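Local coordinates for D-galactonate dehydratase family member RspA (Pantoea ananatis, PDB 3T6C), which shows low D-gluconate dehydratase activity in vitro, using one magnesium ion per subunit, and belongs to the mandelate racemase/muconate lactonizing enzyme family, at residues 30-35 / 47-52; 237-242 / 265-270. All blocks are in the same frame, centred on the assembly; numbering follows the deposited sequence.

Contact 1: 30-35 / 47-52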
loop_
_atom_site.group_PDB
_atom_site.type_symbol
_atom_site.label_atom_id
_atom_site.label_comp_id
_atom_site.label_asym_id
_atom_site.label_seq_id
_atom_site.Cartn_x
_atom_site.Cartn_y
_atom_site.Cartn_z
ATOM N N THR A 30 -51.353 0.340 12.912
ATOM C CA THR A 30 -52.200 0.744 14.020
ATOM C C THR A 30 -51.699 0.480 15.440
ATOM O O THR A 30 -52.134 1.158 16.389
ATOM C CB THR A 30 -53.554 0.063 13.880
ATOM O OG1 THR A 30 -53.391 -1.363 13.881
ATOM C CG2 THR A 30 -54.247 0.501 12.581
ATOM N N ASN A 31 -50.794 -0.483 15.568
ATOM C CA ASN A 31 -50.290 -0.858 16.899
ATOM C C ASN A 31 -48.971 -1.559 16.719
ATOM O O ASN A 31 -48.828 -2.265 15.757
ATOM C CB ASN A 31 -51.315 -1.810 17.588
ATOM C CG ASN A 31 -51.056 -1.967 19.089
ATOM O OD1 ASN A 31 -51.401 -1.080 19.880
ATOM N ND2 ASN A 31 -50.480 -3.099 19.494
ATOM N N VAL A 32 -48.054 -1.404 17.662
ATOM C CA VAL A 32 -46.797 -2.135 17.654
ATOM C C VAL A 32 -46.613 -2.614 19.057
ATOM O O VAL A 32 -46.654 -1.805 20.006
ATOM C CB VAL A 32 -45.589 -1.238 17.268
ATOM C CG1 VAL A 32 -44.222 -2.019 17.411
ATOM C CG2 VAL A 32 -45.808 -0.678 15.859
ATOM N N LYS A 33 -46.383 -3.910 19.223
ATOM C CA LYS A 33 -46.076 -4.380 20.578
ATOM C C LYS A 33 -44.941 -5.383 20.683
ATOM O O LYS A 33 -44.567 -6.028 19.721
ATOM C CB LYS A 33 -47.293 -4.946 21.237
ATOM C CG LYS A 33 -47.683 -6.261 20.710
ATOM C CD LYS A 33 -48.777 -6.778 21.627
ATOM C CE LYS A 33 -49.544 -7.840 20.970
ATOM N NZ LYS A 33 -50.929 -7.964 21.558
ATOM N N THR A 34 -44.394 -5.507 21.881
ATOM C CA THR A 34 -43.297 -6.434 22.126
ATOM C C THR A 34 -43.809 -7.556 23.027
ATOM O O THR A 34 -44.475 -7.291 24.032
ATOM C CB THR A 34 -42.154 -5.765 22.877
ATOM O OG1 THR A 34 -41.699 -4.590 22.188
ATOM C CG2 THR A 34 -41.008 -6.731 23.042
ATOM N N ILE A 35 -43.478 -8.801 22.671
ATOM C CA ILE A 35 -43.837 -9.965 23.430
ATOM C C ILE A 35 -42.533 -10.614 23.908
ATOM O O ILE A 35 -41.611 -10.890 23.089
ATOM C CB ILE A 35 -44.619 -10.955 22.562
ATOM C CG1 ILE A 35 -45.991 -10.346 22.181
ATOM C CG2 ILE A 35 -44.862 -12.249 23.318
ATOM C CD1 ILE A 35 -46.593 -10.946 20.901
ATOM N N VAL A 47 -41.641 -8.873 18.107
ATOM C CA VAL A 47 -42.473 -7.719 17.816
ATOM C C VAL A 47 -43.673 -8.130 16.964
ATOM O O VAL A 47 -43.549 -8.944 16.041
ATOM C CB VAL A 47 -41.636 -6.698 17.036
ATOM C CG1 VAL A 47 -42.510 -5.628 16.389
ATOM C CG2 VAL A 47 -40.615 -6.035 18.016
ATOM N N LYS A 48 -44.848 -7.589 17.303
ATOM C CA LYS A 48 -46.044 -7.748 16.439
ATOM C C LYS A 48 -46.519 -6.371 15.971
ATOM O O LYS A 48 -46.802 -5.502 16.803
ATOM C CB LYS A 48 -47.189 -8.471 17.199
ATOM C CG LYS A 48 -48.422 -8.698 16.313
ATOM C CD LYS A 48 -49.268 -9.764 17.056
ATOM C CE LYS A 48 -50.463 -10.215 16.303
ATOM N NZ LYS A 48 -51.195 -11.256 17.154
ATOM N N ILE A 49 -46.592 -6.152 14.652
ATOM C CA ILE A 49 -47.096 -4.912 14.091
ATOM C C ILE A 49 -48.486 -5.153 13.479
ATOM O O ILE A 49 -48.622 -5.963 12.575
ATOM C CB ILE A 49 -46.171 -4.370 12.995
ATOM C CG1 ILE A 49 -44.799 -4.023 13.582
ATOM C CG2 ILE A 49 -46.845 -3.139 12.325
ATOM C CD1 ILE A 49 -43.842 -3.420 12.555
ATOM N N GLU A 50 -49.507 -4.485 14.014
ATOM C CA GLU A 50 -50.872 -4.592 13.486
ATOM C C GLU A 50 -51.138 -3.506 12.472
ATOM O O GLU A 50 -50.590 -2.407 12.551
ATOM C CB GLU A 50 -51.913 -4.524 14.601
ATOM C CG GLU A 50 -51.734 -5.667 15.536
ATOM C CD GLU A 50 -52.930 -5.928 16.400
ATOM O OE1 GLU A 50 -53.715 -4.986 16.674
ATOM O OE2 GLU A 50 -53.087 -7.093 16.788
ATOM N N THR A 51 -51.948 -3.852 11.471
ATOM C CA THR A 51 -52.420 -2.866 10.485
ATOM C C THR A 51 -53.931 -2.645 10.588
ATOM O O THR A 51 -54.639 -3.258 11.410
ATOM C CB THR A 51 -52.112 -3.284 9.072
ATOM O OG1 THR A 51 -52.984 -4.364 8.676
ATOM C CG2 THR A 51 -50.656 -3.786 8.960
ATOM N N ASN A 52 -54.432 -1.804 9.706
ATOM C CA ASN A 52 -55.866 -1.546 9.676
ATOM C C ASN A 52 -56.661 -2.627 8.982
ATOM O O ASN A 52 -57.900 -2.587 9.013
ATOM C CB ASN A 52 -56.156 -0.206 9.005
ATOM C CG ASN A 52 -55.606 -0.149 7.616
ATOM O OD1 ASN A 52 -54.452 -0.515 7.384
ATOM N ND2 ASN A 52 -56.428 0.282 6.660
HETATM O O HOH W 1 -55.892 -2.570 14.195
HETATM O O HOH W 2 -49.321 -4.991 17.905
#

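Contact 2: 237-242 / 265-270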
loop_
_atom_site.group_PDB
_atom_site.type_symbol
_atom_site.label_atom_id
_atom_site.label_comp_id
_atom_site.label_asym_id
_atom_site.label_seq_id
_atom_site.Cartn_x
_atom_site.Cartn_y
_atom_site.Cartn_z
ATOM N N LEU A 237 -13.683 -40.681 12.147
ATOM C CA LEU A 237 -14.842 -40.365 11.309
ATOM C C LEU A 237 -14.579 -40.196 9.827
ATOM O O LEU A 237 -15.538 -40.280 9.015
ATOM C CB LEU A 237 -15.490 -39.060 11.779
ATOM C CG LEU A 237 -15.899 -38.901 13.242
ATOM C CD1 LEU A 237 -16.513 -37.522 13.485
ATOM C CD2 LEU A 237 -16.815 -40.026 13.658
ATOM N N GLY A 238 -13.314 -40.015 9.446
ATOM C CA GLY A 238 -13.017 -39.813 8.034
ATOM C C GLY A 238 -13.128 -38.378 7.516
ATOM O O GLY A 238 -13.458 -37.468 8.278
ATOM N N PHE A 239 -12.831 -38.183 6.229
ATOM C CA PHE A 239 -12.826 -36.852 5.604
ATOM C C PHE A 239 -14.054 -36.492 4.797
ATOM O O PHE A 239 -14.122 -35.397 4.244
ATOM C CB PHE A 239 -11.541 -36.670 4.744
ATOM C CG PHE A 239 -10.317 -36.371 5.562
ATOM C CD1 PHE A 239 -9.923 -35.042 5.781
ATOM C CD2 PHE A 239 -9.573 -37.379 6.148
ATOM C CE1 PHE A 239 -8.814 -34.747 6.547
ATOM C CE2 PHE A 239 -8.445 -37.079 6.926
ATOM C CZ PHE A 239 -8.081 -35.718 7.131
ATOM N N SER A 240 -15.052 -37.357 4.701
ATOM C CA SER A 240 -16.224 -36.950 3.941
ATOM C C SER A 240 -17.054 -35.943 4.700
ATOM O O SER A 240 -17.548 -34.978 4.116
ATOM C CB SER A 240 -17.106 -38.131 3.575
ATOM O OG SER A 240 -16.360 -39.066 2.812
ATOM N N VAL A 241 -17.229 -36.173 5.996
ATOM C CA VAL A 241 -18.078 -35.293 6.783
ATOM C C VAL A 241 -17.417 -33.925 6.924
ATOM O O VAL A 241 -16.198 -33.827 7.033
ATOM C CB VAL A 241 -18.345 -35.924 8.198
ATOM C CG1 VAL A 241 -17.065 -36.060 8.980
ATOM C CG2 VAL A 241 -19.399 -35.144 8.968
ATOM N N GLU A 242 -18.217 -32.855 6.956
ATOM C CA GLU A 242 -17.633 -31.523 7.198
ATOM C C GLU A 242 -17.637 -31.190 8.678
ATOM O O GLU A 242 -18.665 -31.386 9.341
ATOM C CB GLU A 242 -18.472 -30.460 6.454
ATOM C CG GLU A 242 -18.485 -30.710 4.923
ATOM C CD GLU A 242 -17.119 -30.548 4.290
ATOM O OE1 GLU A 242 -16.359 -29.663 4.754
ATOM O OE2 GLU A 242 -16.764 -31.287 3.333
ATOM N N PRO A 265 -4.308 -29.544 8.212
ATOM C CA PRO A 265 -4.360 -30.945 7.734
ATOM C C PRO A 265 -5.741 -31.590 7.938
ATOM O O PRO A 265 -5.959 -32.665 7.370
ATOM C CB PRO A 265 -3.386 -31.679 8.660
ATOM C CG PRO A 265 -2.503 -30.601 9.259
ATOM C CD PRO A 265 -3.297 -29.328 9.258
ATOM N N TYR A 266 -6.590 -31.027 8.784
ATOM C CA TYR A 266 -7.883 -31.648 9.098
ATOM C C TYR A 266 -9.017 -31.046 8.271
ATOM O O TYR A 266 -10.125 -31.548 8.310
ATOM C CB TYR A 266 -8.168 -31.545 10.621
ATOM C CG TYR A 266 -6.930 -32.000 11.366
ATOM C CD1 TYR A 266 -6.432 -33.309 11.194
ATOM C CD2 TYR A 266 -6.225 -31.116 12.147
ATOM C CE1 TYR A 266 -5.248 -33.711 11.857
ATOM C CE2 TYR A 266 -5.060 -31.526 12.806
ATOM C CZ TYR A 266 -4.579 -32.804 12.629
ATOM O OH TYR A 266 -3.429 -33.156 13.296
ATOM N N GLN A 267 -8.709 -30.034 7.459
ATOM C CA GLN A 267 -9.635 -29.486 6.452
ATOM C C GLN A 267 -11.012 -29.182 7.049
ATOM O O GLN A 267 -12.049 -29.719 6.643
ATOM C CB GLN A 267 -9.726 -30.392 5.227
ATOM C CG GLN A 267 -8.416 -30.379 4.438
ATOM C CD GLN A 267 -8.443 -31.408 3.346
ATOM O OE1 GLN A 267 -8.928 -31.138 2.246
ATOM N NE2 GLN A 267 -7.980 -32.610 3.657
ATOM N N LEU A 268 -11.029 -28.244 7.994
ATOM C CA LEU A 268 -12.291 -27.837 8.587
ATOM C C LEU A 268 -13.118 -27.051 7.579
ATOM O O LEU A 268 -12.571 -26.302 6.743
ATOM C CB LEU A 268 -12.054 -26.950 9.820
ATOM C CG LEU A 268 -11.882 -27.772 11.119
ATOM C CD1 LEU A 268 -10.684 -28.712 11.081
ATOM C CD2 LEU A 268 -11.738 -26.804 12.262
ATOM N N PHE A 269 -14.442 -27.173 7.693
ATOM C CA PHE A 269 -15.333 -26.386 6.861
ATOM C C PHE A 269 -15.147 -24.900 7.217
ATOM O O PHE A 269 -15.075 -24.041 6.317
ATOM C CB PHE A 269 -16.795 -26.861 7.053
ATOM C CG PHE A 269 -17.781 -26.124 6.210
ATOM C CD1 PHE A 269 -17.996 -26.509 4.902
ATOM C CD2 PHE A 269 -18.566 -25.109 6.763
ATOM C CE1 PHE A 269 -18.931 -25.851 4.087
ATOM C CE2 PHE A 269 -19.502 -24.429 5.927
ATOM C CZ PHE A 269 -19.659 -24.809 4.606
ATOM N N PHE A 270 -15.108 -24.597 8.509
ATOM C CA PHE A 270 -14.583 -23.302 8.935
ATOM C C PHE A 270 -14.120 -23.327 10.378
ATOM O O PHE A 270 -14.564 -24.180 11.141
ATOM C CB PHE A 270 -15.518 -22.114 8.603
ATOM C CG PHE A 270 -16.887 -22.053 9.330
ATOM C CD1 PHE A 270 -17.034 -22.034 10.711
ATOM C CD2 PHE A 270 -18.054 -21.899 8.563
ATOM C CE1 PHE A 270 -18.302 -21.864 11.350
ATOM C CE2 PHE A 270 -19.321 -21.746 9.187
ATOM C CZ PHE A 270 -19.451 -21.732 10.570
HETATM O O HOH W 3 -14.671 -30.264 6.846
#

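Contact 1: 30-35 / 47-52
With CG1 anti to the backbone N in both valines (chi1 174° in Val32, 166° in Val47), the two branches meet diagonally across the paired strands, Val32 CG1 lying 4.1 Å from Val47 CG1. The other branch, Val32 CG2, runs alongside Ile49 and touches its CG1. This apolar face packs against helices 68-83 and 108-129, where Val32 reaches Ala80 and Ile117 and Ile49 reaches Ala120. Strands 29-37 and 44-51 form the first antiparallel hairpin of the three-stranded sheet in the N-terminal domain of this family. Lys33 and Lys48 are a hydrogen-bonded pair gripped by two nearly straight bonds, Lys33 N to Lys48 O and Lys48 N to Lys33 O, both 2.9 Å. Their side chains lie alongside each other on the opposite face, and both NZ atoms form salt bridges with the carboxylate of Glu412, Lys33 to OE1 and Lys48 to OE2. A water accepts from Asn31 ND2 and donates to Lys48 O. Near the end of the pairing Thr30 and Asn31 both face Glu50 in a classic beta bulge: Glu50 N donates to Asn31 O at 2.9 Å, while Thr30 N donates to Glu50 O from above the carbonyl plane. Thr30 OG1 binds a second water, which donates to Thr51 O.

Contact 2: 237-242 / 265-270
The Phe239 ring turns an edge to the backbone of 265-270, with Pro265 O lying near the ring plane 3.6 Å from CE1. The side-chain amide of Gln267 comes in obliquely, its plane 40° from that of the ring, and brings NE2 to 3.7 Å from Phe239 CE1. Within 265-270, Pro265 CB sits over the centre of one face of the Tyr266 ring. The third aromatic group, Phe269, receives the carboxylate of Glu242 at its edge: Glu242 OE1 lies near the ring plane, 3.6 Å from Phe269 CD1, and the two flat groups are inclined by 70°.

A bend at chi2 (-65°) folds the Glu242 chain back, which lets OE1 also approach Phe269 CB at 3.7 Å. No direct hydrogen bond joins the two segments; a water links them instead, donating to Glu242 OE1 at 2.8 Å and to Gln267 O at 2.7 Å. The other carboxylate oxygen, Glu242 OE2, forms a salt bridge with Lys224 of the second subunit, whose Glu220 packs against Phe269, so the two oxygens have separate partners and the carboxylate is probably restrained in its rotation. Arg234 of helix 219-237 ties the two segments together, donating to Gly238 O, Val241 O and Tyr266 O.

Gly238, with positive phi, ends helix 219-237, and the chain then turns through Phe239 into strand 242-246; segment 265-270 likewise leads from helix 253-262 into strand 270-272. Two successive helix-to-strand connections thus pack together where neighbouring parallel strands begin, an arrangement characteristic of the beta/alpha barrel of the enolase superfamily.

Contacts 1 and 2 lie on opposite sides of the chain's centre, with their own centres 46 Å apart and their nearest atoms about 27 Å from each other. They follow one another along the sequence and belong to different parts of the enzyme: 30-35 / 47-52 to the N-terminal domain, 237-242 / 265-270 to the barrel. Contact 1 lies away from the catalytic, metal-binding and substrate-binding residues. Contact 2 is nearer, the side chain of Phe269 being about 12 Å from bound D-gluconate and about 13 Å from the magnesium ion. Its two segments run into the strands that carry the metal ligands Asp246 and Glu272.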